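Local coordinates for fibronectin type III domain-containing protein (Simiduia agarivorans, PDB 6P2K), which is a family 74 glycoside hydrolase that probably cleaves beta-glucans such as xyloglucan, its catalytic part here built from two seven-bladed beta-propellers, at residues S706-L720 and W731-M743. Numbering follows the deposited sequence.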
ATOM      1  N   SER B 706      -4.482 -37.539 -33.691  1.00 21.56           N
ATOM      2  CA  SER B 706      -3.228 -37.575 -34.434  1.00 24.97           C
ATOM      3  C   SER B 706      -2.545 -38.918 -34.228  1.00 25.47           C
ATOM      4  O   SER B 706      -2.304 -39.324 -33.087  1.00 23.26           O
ATOM      5  CB  SER B 706      -2.303 -36.432 -33.999  1.00 23.73           C
ATOM      6  OG  SER B 706      -0.963 -36.678 -34.386  1.00 30.71           O
ATOM      7  N   TYR B 707      -2.227 -39.595 -35.332  1.00 20.61           N
ATOM      8  CA  TYR B 707      -1.537 -40.883 -35.292  1.00 23.46           C
ATOM      9  C   TYR B 707      -0.030 -40.650 -35.321  1.00 24.50           C
ATOM     10  O   TYR B 707       0.485 -39.995 -36.233  1.00 24.55           O
ATOM     11  CB  TYR B 707      -1.963 -41.761 -36.466  1.00 23.86           C
ATOM     12  CG  TYR B 707      -3.160 -42.639 -36.179  1.00 27.78           C
ATOM     13  CD1 TYR B 707      -3.147 -43.538 -35.121  1.00 26.96           C
ATOM     14  CD2 TYR B 707      -4.300 -42.575 -36.972  1.00 30.91           C
ATOM     15  CE1 TYR B 707      -4.235 -44.347 -34.856  1.00 26.44           C
ATOM     16  CE2 TYR B 707      -5.395 -43.379 -36.715  1.00 32.50           C
ATOM     17  CZ  TYR B 707      -5.357 -44.263 -35.654  1.00 32.59           C
ATOM     18  OH  TYR B 707      -6.445 -45.065 -35.393  1.00 35.62           O
ATOM     19  N   TYR B 708       0.674 -41.203 -34.335  1.00 22.77           N
ATOM     20  CA  TYR B 708       2.085 -40.891 -34.142  1.00 22.67           C
ATOM     21  C   TYR B 708       2.748 -42.022 -33.368  1.00 27.39           C
ATOM     22  O   TYR B 708       2.221 -42.460 -32.340  1.00 29.40           O
ATOM     23  CB  TYR B 708       2.227 -39.558 -33.397  1.00 23.46           C
ATOM     24  CG  TYR B 708       3.628 -39.213 -32.960  1.00 25.65           C
ATOM     25  CD1 TYR B 708       4.556 -38.714 -33.865  1.00 28.00           C
ATOM     26  CD2 TYR B 708       4.018 -39.365 -31.636  1.00 26.05           C
ATOM     27  CE1 TYR B 708       5.838 -38.385 -33.462  1.00 28.97           C
ATOM     28  CE2 TYR B 708       5.295 -39.038 -31.225  1.00 25.93           C
ATOM     29  CZ  TYR B 708       6.201 -38.551 -32.140  1.00 26.86           C
ATOM     30  OH  TYR B 708       7.476 -38.231 -31.731  1.00 31.10           O
ATOM     31  N   ASP B 709       3.897 -42.488 -33.858  1.00 27.97           N
ATOM     32  CA  ASP B 709       4.656 -43.565 -33.222  1.00 28.60           C
ATOM     33  C   ASP B 709       5.912 -42.954 -32.605  1.00 29.28           C
ATOM     34  O   ASP B 709       6.889 -42.674 -33.307  1.00 27.67           O
ATOM     35  CB  ASP B 709       5.001 -44.665 -34.224  1.00 30.24           C
ATOM     36  CG  ASP B 709       5.528 -45.929 -33.557  1.00 35.21           C
ATOM     37  OD1 ASP B 709       6.009 -45.854 -32.405  1.00 35.73           O
ATOM     38  OD2 ASP B 709       5.465 -47.006 -34.190  1.00 36.77           O
ATOM     39  N   HIS B 710       5.883 -42.764 -31.284  1.00 31.52           N
ATOM     40  CA  HIS B 710       6.994 -42.133 -30.584  1.00 38.15           C
ATOM     41  C   HIS B 710       8.269 -42.966 -30.632  1.00 39.95           C
ATOM     42  O   HIS B 710       9.353 -42.428 -30.386  1.00 40.59           O
ATOM     43  CB  HIS B 710       6.607 -41.870 -29.129  1.00 48.47           C
ATOM     44  CG  HIS B 710       6.684 -43.083 -28.254  1.00 59.95           C
ATOM     45  ND1 HIS B 710       5.646 -43.986 -28.141  1.00 62.63           N
ATOM     46  CD2 HIS B 710       7.673 -43.546 -27.453  1.00 63.15           C
ATOM     47  CE1 HIS B 710       5.994 -44.951 -27.308  1.00 63.15           C
ATOM     48  NE2 HIS B 710       7.220 -44.707 -26.877  1.00 63.36           N
ATOM     49  N   ASP B 711       8.166 -44.264 -30.928  1.00 42.31           N
ATOM     50  CA  ASP B 711       9.360 -45.101 -30.987  1.00 44.18           C
ATOM     51  C   ASP B 711      10.274 -44.699 -32.135  1.00 42.94           C
ATOM     52  O   ASP B 711      11.489 -44.916 -32.064  1.00 45.18           O
ATOM     53  CB  ASP B 711       8.970 -46.573 -31.120  1.00 47.55           C
ATOM     54  CG  ASP B 711       8.483 -47.164 -29.817  1.00 50.17           C
ATOM     55  OD1 ASP B 711       9.025 -46.789 -28.756  1.00 52.14           O
ATOM     56  OD2 ASP B 711       7.561 -48.004 -29.855  1.00 50.54           O
ATOM     57  N   TYR B 712       9.716 -44.114 -33.193  1.00 38.77           N
ATOM     58  CA  TYR B 712      10.508 -43.672 -34.327  1.00 37.25           C
ATOM     59  C   TYR B 712      10.286 -42.209 -34.683  1.00 37.17           C
ATOM     60  O   TYR B 712      10.838 -41.747 -35.687  1.00 39.24           O
ATOM     61  CB  TYR B 712      10.213 -44.548 -35.557  1.00 34.60           C
ATOM     62  CG  TYR B 712      10.186 -46.030 -35.260  1.00 32.57           C
ATOM     63  CD1 TYR B 712      11.356 -46.726 -34.987  1.00 35.84           C
ATOM     64  CD2 TYR B 712       8.988 -46.733 -35.250  1.00 31.32           C
ATOM     65  CE1 TYR B 712      11.338 -48.083 -34.713  1.00 37.54           C
ATOM     66  CE2 TYR B 712       8.957 -48.089 -34.975  1.00 34.74           C
ATOM     67  CZ  TYR B 712      10.135 -48.760 -34.708  1.00 39.48           C
ATOM     68  OH  TYR B 712      10.112 -50.111 -34.436  1.00 42.21           O
ATOM     69  N   GLN B 713       9.502 -41.471 -33.891  1.00 35.74           N
ATOM     70  CA  GLN B 713       9.201 -40.061 -34.153  1.00 39.45           C
ATOM     71  C   GLN B 713       8.552 -39.879 -35.523  1.00 37.73           C
ATOM     72  O   GLN B 713       8.861 -38.941 -36.260  1.00 38.40           O
ATOM     73  CB  GLN B 713      10.452 -39.188 -34.027  1.00 44.22           C
ATOM     74  CG  GLN B 713      11.122 -39.261 -32.671  1.00 50.54           C
ATOM     75  CD  GLN B 713      12.534 -38.713 -32.696  1.00 60.81           C
ATOM     76  OE1 GLN B 713      13.304 -38.909 -31.756  1.00 64.83           O
ATOM     77  NE2 GLN B 713      12.884 -38.022 -33.779  1.00 60.32           N
ATOM     78  N   LEU B 714       7.645 -40.785 -35.866  1.00 35.44           N
ATOM     79  CA  LEU B 714       6.929 -40.744 -37.131  1.00 32.02           C
ATOM     80  C   LEU B 714       5.486 -40.336 -36.878  1.00 31.22           C
ATOM     81  O   LEU B 714       4.791 -40.960 -36.069  1.00 28.99           O
ATOM     82  CB  LEU B 714       6.987 -42.100 -37.836  1.00 30.41           C
ATOM     83  CG  LEU B 714       8.397 -42.566 -38.206  1.00 33.32           C
ATOM     84  CD1 LEU B 714       8.389 -44.021 -38.649  1.00 33.26           C
ATOM     85  CD2 LEU B 714       8.976 -41.674 -39.295  1.00 33.66           C
ATOM     86  N   GLY B 715       5.047 -39.282 -37.558  1.00 32.06           N
ATOM     87  CA  GLY B 715       3.665 -38.855 -37.480  1.00 30.63           C
ATOM     88  C   GLY B 715       2.921 -39.152 -38.763  1.00 30.51           C
ATOM     89  O   GLY B 715       3.307 -38.669 -39.832  1.00 26.57           O
ATOM     90  N   TYR B 716       1.859 -39.957 -38.679  1.00 28.80           N
ATOM     91  CA  TYR B 716       1.112 -40.293 -39.886  1.00 29.40           C
ATOM     92  C   TYR B 716       0.303 -39.100 -40.378  1.00 30.48           C
ATOM     93  O   TYR B 716       0.334 -38.765 -41.568  1.00 33.76           O
ATOM     94  CB  TYR B 716       0.197 -41.494 -39.642  1.00 28.94           C
ATOM     95  CG  TYR B 716      -0.314 -42.071 -40.938  1.00 29.23           C
ATOM     96  CD1 TYR B 716      -1.408 -41.514 -41.588  1.00 28.29           C
ATOM     97  CD2 TYR B 716       0.321 -43.151 -41.535  1.00 29.81           C
ATOM     98  CE1 TYR B 716      -1.862 -42.023 -42.790  1.00 27.91           C
ATOM     99  CE2 TYR B 716      -0.129 -43.670 -42.737  1.00 30.26           C
ATOM    100  CZ  TYR B 716      -1.220 -43.101 -43.359  1.00 28.46           C
ATOM    101  OH  TYR B 716      -1.672 -43.612 -44.553  1.00 30.85           O
ATOM    102  N   GLY B 717      -0.436 -38.457 -39.480  1.00 27.30           N
ATOM    103  CA  GLY B 717      -1.267 -37.338 -39.876  1.00 27.72           C
ATOM    104  C   GLY B 717      -2.234 -36.887 -38.804  1.00 27.29           C
ATOM    105  O   GLY B 717      -2.475 -37.599 -37.824  1.00 23.93           O
ATOM    106  N   VAL B 718      -2.787 -35.690 -38.983  1.00 27.30           N
ATOM    107  CA  VAL B 718      -3.780 -35.116 -38.081  1.00 24.74           C
ATOM    108  C   VAL B 718      -5.130 -35.184 -38.777  1.00 26.41           C
ATOM    109  O   VAL B 718      -5.247 -34.816 -39.952  1.00 29.95           O
ATOM    110  CB  VAL B 718      -3.426 -33.667 -37.703  1.00 25.97           C
ATOM    111  CG1 VAL B 718      -4.360 -33.155 -36.608  1.00 21.68           C
ATOM    112  CG2 VAL B 718      -1.970 -33.581 -37.269  1.00 25.60           C
ATOM    113  N   PHE B 719      -6.144 -35.659 -38.061  1.00 24.63           N
ATOM    114  CA  PHE B 719      -7.454 -35.903 -38.650  1.00 26.45           C
ATOM    115  C   PHE B 719      -8.537 -35.191 -37.857  1.00 26.20           C
ATOM    116  O   PHE B 719      -8.552 -35.231 -36.624  1.00 28.25           O
ATOM    117  CB  PHE B 719      -7.747 -37.404 -38.726  1.00 27.95           C
ATOM    118  CG  PHE B 719      -6.728 -38.169 -39.519  1.00 30.47           C
ATOM    119  CD1 PHE B 719      -5.590 -38.679 -38.905  1.00 28.48           C
ATOM    120  CD2 PHE B 719      -6.891 -38.354 -40.886  1.00 28.79           C
ATOM    121  CE1 PHE B 719      -4.645 -39.374 -39.636  1.00 31.00           C
ATOM    122  CE2 PHE B 719      -5.952 -39.050 -41.623  1.00 30.36           C
ATOM    123  CZ  PHE B 719      -4.826 -39.562 -40.999  1.00 32.66           C
ATOM    124  N   LEU B 720      -9.447 -34.547 -38.583  1.00 27.21           N
ATOM    125  CA  LEU B 720     -10.531 -33.767 -38.003  1.00 26.80           C
ATOM    126  C   LEU B 720     -11.855 -34.358 -38.466  1.00 31.50           C
ATOM    127  O   LEU B 720     -12.104 -34.468 -39.671  1.00 32.62           O
ATOM    128  CB  LEU B 720     -10.425 -32.297 -38.416  1.00 24.43           C
ATOM    129  CG  LEU B 720     -11.487 -31.345 -37.861  1.00 27.70           C
ATOM    130  CD1 LEU B 720     -11.160 -30.950 -36.426  1.00 24.58           C
ATOM    131  CD2 LEU B 720     -11.633 -30.118 -38.746  1.00 27.38           C
ATOM    132  N   TRP B 731     -14.558 -37.616 -41.688  1.00 34.68           N
ATOM    133  CA  TRP B 731     -13.194 -37.252 -41.351  1.00 33.19           C
ATOM    134  C   TRP B 731     -12.495 -36.612 -42.541  1.00 34.77           C
ATOM    135  O   TRP B 731     -12.765 -36.943 -43.700  1.00 37.29           O
ATOM    136  CB  TRP B 731     -12.412 -38.479 -40.881  1.00 33.28           C
ATOM    137  CG  TRP B 731     -12.940 -39.040 -39.603  1.00 30.81           C
ATOM    138  CD1 TRP B 731     -13.951 -39.942 -39.465  1.00 31.26           C
ATOM    139  CD2 TRP B 731     -12.497 -38.722 -38.276  1.00 27.71           C
ATOM    140  NE1 TRP B 731     -14.162 -40.213 -38.135  1.00 32.82           N
ATOM    141  CE2 TRP B 731     -13.283 -39.478 -37.384  1.00 29.03           C
ATOM    142  CE3 TRP B 731     -11.509 -37.880 -37.758  1.00 29.70           C
ATOM    143  CZ2 TRP B 731     -13.112 -39.416 -35.999  1.00 29.55           C
ATOM    144  CZ3 TRP B 731     -11.341 -37.818 -36.381  1.00 31.02           C
ATOM    145  CH2 TRP B 731     -12.139 -38.583 -35.518  1.00 31.01           C
ATOM    146  N   GLN B 732     -11.595 -35.685 -42.232  1.00 32.50           N
ATOM    147  CA  GLN B 732     -10.768 -35.036 -43.233  1.00 34.31           C
ATOM    148  C   GLN B 732      -9.347 -34.913 -42.699  1.00 31.05           C
ATOM    149  O   GLN B 732      -9.104 -34.969 -41.489  1.00 30.86           O
ATOM    150  CB  GLN B 732     -11.321 -33.658 -43.623  1.00 36.99           C
ATOM    151  CG  GLN B 732     -11.490 -32.697 -42.458  1.00 44.42           C
ATOM    152  CD  GLN B 732     -12.169 -31.401 -42.864  1.00 50.41           C
ATOM    153  OE1 GLN B 732     -11.768 -30.752 -43.830  1.00 53.86           O
ATOM    154  NE2 GLN B 732     -13.204 -31.018 -42.123  1.00 50.11           N
ATOM    155  N   ASP B 733      -8.410 -34.753 -43.626  1.00 29.43           N
ATOM    156  CA  ASP B 733      -6.994 -34.631 -43.307  1.00 34.22           C
ATOM    157  C   ASP B 733      -6.665 -33.158 -43.086  1.00 33.73           C
ATOM    158  O   ASP B 733      -6.865 -32.333 -43.984  1.00 34.01           O
ATOM    159  CB  ASP B 733      -6.154 -35.226 -44.440  1.00 37.17           C
ATOM    160  CG  ASP B 733      -4.660 -35.155 -44.178  1.00 38.88           C
ATOM    161  OD1 ASP B 733      -4.250 -34.806 -43.049  1.00 37.21           O
ATOM    162  OD2 ASP B 733      -3.890 -35.456 -45.116  1.00 39.31           O
ATOM    163  N   ILE B 734      -6.177 -32.824 -41.891  1.00 32.18           N
ATOM    164  CA  ILE B 734      -5.827 -31.441 -41.585  1.00 31.14           C
ATOM    165  C   ILE B 734      -4.359 -31.353 -41.185  1.00 26.46           C
ATOM    166  O   ILE B 734      -3.954 -30.436 -40.462  1.00 27.67           O
ATOM    167  CB  ILE B 734      -6.736 -30.856 -40.487  1.00 27.85           C
ATOM    168  CG1 ILE B 734      -6.569 -31.619 -39.173  1.00 25.71           C
ATOM    169  CG2 ILE B 734      -8.190 -30.864 -40.936  1.00 25.56           C
ATOM    170  CD1 ILE B 734      -6.934 -30.798 -37.944  1.00 24.00           C
ATOM    171  N   THR B 735      -3.550 -32.303 -41.658  1.00 25.62           N
ATOM    172  CA  THR B 735      -2.115 -32.243 -41.394  1.00 29.76           C
ATOM    173  C   THR B 735      -1.504 -30.991 -42.010  1.00 31.63           C
ATOM    174  O   THR B 735      -0.759 -30.259 -41.345  1.00 31.30           O
ATOM    175  CB  THR B 735      -1.423 -33.499 -41.927  1.00 32.17           C
ATOM    176  OG1 THR B 735      -2.102 -34.662 -41.436  1.00 31.54           O
ATOM    177  CG2 THR B 735       0.032 -33.540 -41.471  1.00 29.40           C
ATOM    178  N   ASP B 736      -1.817 -30.727 -43.280  1.00 34.21           N
ATOM    179  CA  ASP B 736      -1.408 -29.514 -44.009  1.00 36.36           C
ATOM    180  C   ASP B 736       0.103 -29.340 -43.850  1.00 36.04           C
ATOM    181  O   ASP B 736       0.856 -30.282 -44.131  1.00 37.48           O
ATOM    182  CB  ASP B 736      -2.256 -28.337 -43.544  1.00 36.69           C
ATOM    183  CG  ASP B 736      -3.729 -28.515 -43.863  1.00 40.62           C
ATOM    184  OD1 ASP B 736      -4.046 -29.027 -44.957  1.00 42.02           O
ATOM    185  OD2 ASP B 736      -4.570 -28.138 -43.024  1.00 43.51           O
ATOM    186  N   ASP B 737       0.584 -28.184 -43.392  1.00 34.08           N
ATOM    187  CA  ASP B 737       2.011 -27.912 -43.306  1.00 35.81           C
ATOM    188  C   ASP B 737       2.611 -28.257 -41.941  1.00 32.65           C
ATOM    189  O   ASP B 737       3.720 -27.806 -41.637  1.00 31.80           O
ATOM    190  CB  ASP B 737       2.286 -26.444 -43.644  1.00 35.42           C
ATOM    191  CG  ASP B 737       1.433 -25.484 -42.835  1.00 37.56           C
ATOM    192  OD1 ASP B 737       0.596 -25.951 -42.035  1.00 36.69           O
ATOM    193  OD2 ASP B 737       1.601 -24.258 -42.998  1.00 43.25           O
ATOM    194  N   LEU B 738       1.916 -29.045 -41.121  1.00 31.15           N
ATOM    195  CA  LEU B 738       2.439 -29.432 -39.810  1.00 28.75           C
ATOM    196  C   LEU B 738       3.435 -30.566 -40.010  1.00 30.62           C
ATOM    197  O   LEU B 738       3.053 -31.715 -40.242  1.00 31.58           O
ATOM    198  CB  LEU B 738       1.315 -29.838 -38.866  1.00 23.10           C
ATOM    199  CG  LEU B 738       1.725 -29.924 -37.392  1.00 24.22           C
ATOM    200  CD1 LEU B 738       2.209 -28.569 -36.880  1.00 24.86           C
ATOM    201  CD2 LEU B 738       0.576 -30.438 -36.539  1.00 22.76           C
ATOM    202  N   HIS B 739       4.725 -30.244 -39.915  1.00 30.38           N
ATOM    203  CA  HIS B 739       5.752 -31.209 -40.282  1.00 32.64           C
ATOM    204  C   HIS B 739       6.039 -32.188 -39.148  1.00 33.86           C
ATOM    205  O   HIS B 739       6.292 -33.373 -39.396  1.00 37.28           O
ATOM    206  CB  HIS B 739       7.011 -30.468 -40.729  1.00 33.71           C
ATOM    207  CG  HIS B 739       6.825 -29.674 -41.987  1.00 39.39           C
ATOM    208  ND1 HIS B 739       6.899 -28.297 -42.018  1.00 39.55           N
ATOM    209  CD2 HIS B 739       6.559 -30.065 -43.256  1.00 39.77           C
ATOM    210  CE1 HIS B 739       6.692 -27.875 -43.252  1.00 42.15           C
ATOM    211  NE2 HIS B 739       6.484 -28.928 -44.023  1.00 42.34           N
ATOM    212  N   PHE B 740       5.990 -31.726 -37.906  1.00 30.46           N
ATOM    213  CA  PHE B 740       6.009 -32.599 -36.740  1.00 28.80           C
ATOM    214  C   PHE B 740       4.595 -32.593 -36.174  1.00 26.53           C
ATOM    215  O   PHE B 740       4.178 -31.617 -35.541  1.00 28.93           O
ATOM    216  CB  PHE B 740       7.036 -32.131 -35.714  1.00 32.38           C
ATOM    217  CG  PHE B 740       7.213 -33.080 -34.566  1.00 36.68           C
ATOM    218  CD1 PHE B 740       6.411 -32.983 -33.443  1.00 36.16           C
ATOM    219  CD2 PHE B 740       8.170 -34.078 -34.616  1.00 41.01           C
ATOM    220  CE1 PHE B 740       6.565 -33.860 -32.387  1.00 37.97           C
ATOM    221  CE2 PHE B 740       8.327 -34.959 -33.561  1.00 41.19           C
ATOM    222  CZ  PHE B 740       7.525 -34.848 -32.444  1.00 37.94           C
ATOM    223  N   SER B 741       3.853 -33.672 -36.416  1.00 26.49           N
ATOM    224  CA  SER B 741       2.420 -33.698 -36.162  1.00 26.04           C
ATOM    225  C   SER B 741       2.015 -34.595 -35.001  1.00 24.59           C
ATOM    226  O   SER B 741       0.822 -34.670 -34.692  1.00 25.57           O
ATOM    227  CB  SER B 741       1.675 -34.127 -37.431  1.00 26.05           C
ATOM    228  OG  SER B 741       2.103 -35.405 -37.862  1.00 27.39           O
ATOM    229  N   GLY B 742       2.953 -35.291 -34.366  1.00 21.05           N
ATOM    230  CA  GLY B 742       2.626 -35.970 -33.124  1.00 20.11           C
ATOM    231  C   GLY B 742       2.197 -34.966 -32.070  1.00 22.25           C
ATOM    232  O   GLY B 742       2.720 -33.853 -32.000  1.00 22.56           O
ATOM    233  N   MET B 743       1.218 -35.351 -31.252  1.00 22.41           N
ATOM    234  CA  MET B 743       0.599 -34.414 -30.326  1.00 24.43           C
ATOM    235  C   MET B 743       0.458 -35.021 -28.939  1.00 25.08           C
ATOM    236  O   MET B 743       0.121 -36.200 -28.798  1.00 20.49           O
ATOM    237  CB  MET B 743      -0.774 -33.969 -30.828  1.00 24.12           C
ATOM    238  CG  MET B 743      -0.718 -33.111 -32.077  1.00 26.20           C
ATOM    239  SD  MET B 743      -2.353 -32.763 -32.733  1.00 25.44           S
ATOM    240  CE  MET B 743      -1.934 -31.686 -34.103  1.00 30.03           C
TER
HETATM  241  O   HOH W   1       0.642 -37.232 -36.700  1.00 26.28           O
HETATM  242  O   HOH W   2     -14.170 -32.896 -40.732  1.00 34.51           O
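Gly742 lies over one face of the Tyr708 ring, its CA 3.8 Å from the ring centroid in a CH-pi contact, while Gly715 CA meets the ring edge in plane. Farther out, Phe740 leans obliquely against the same tyrosine, planes at 63°, with CZ 3.5 Å from Tyr708 OH. The Trp731 indole receives Phe719 O at its edge, and its CE3 touches Phe719 CB. Ser706 OG, turned anti to its backbone nitrogen (chi1 162°), donates to Ser741 O at 2.7 Å from above the carbonyl plane. A water joins Ser706 OG, Tyr707 O and Ser741 OG. Strands 714-723 and 729-733 form the antiparallel outer hairpin of a four-stranded beta-propeller blade; the chain then turns through a type II' turn, Thr735 to Leu738, toward the next blade, where strand 754-761 packs on Ile734, Phe740 and Met743. Leu720 and Gln732 are a hydrogen-bonded pair, and the N-H of Ile734 reaches Val718 O at 2.9 Å. Past the strand, Thr735 OG1 replaces a backbone carbonyl, accepting from Val718 N at 2.7 Å and donating to the syn lone pair of Asp733 OD1. Thr735 N also binds that oxygen, closing an Asx turn, while OD2 forms a salt bridge with Arg673. Val718 splits its branches: CG1 meets Ile734 CG1, and CG2 packs against Ser741 CB and, at 3.7 Å, Met743 CE.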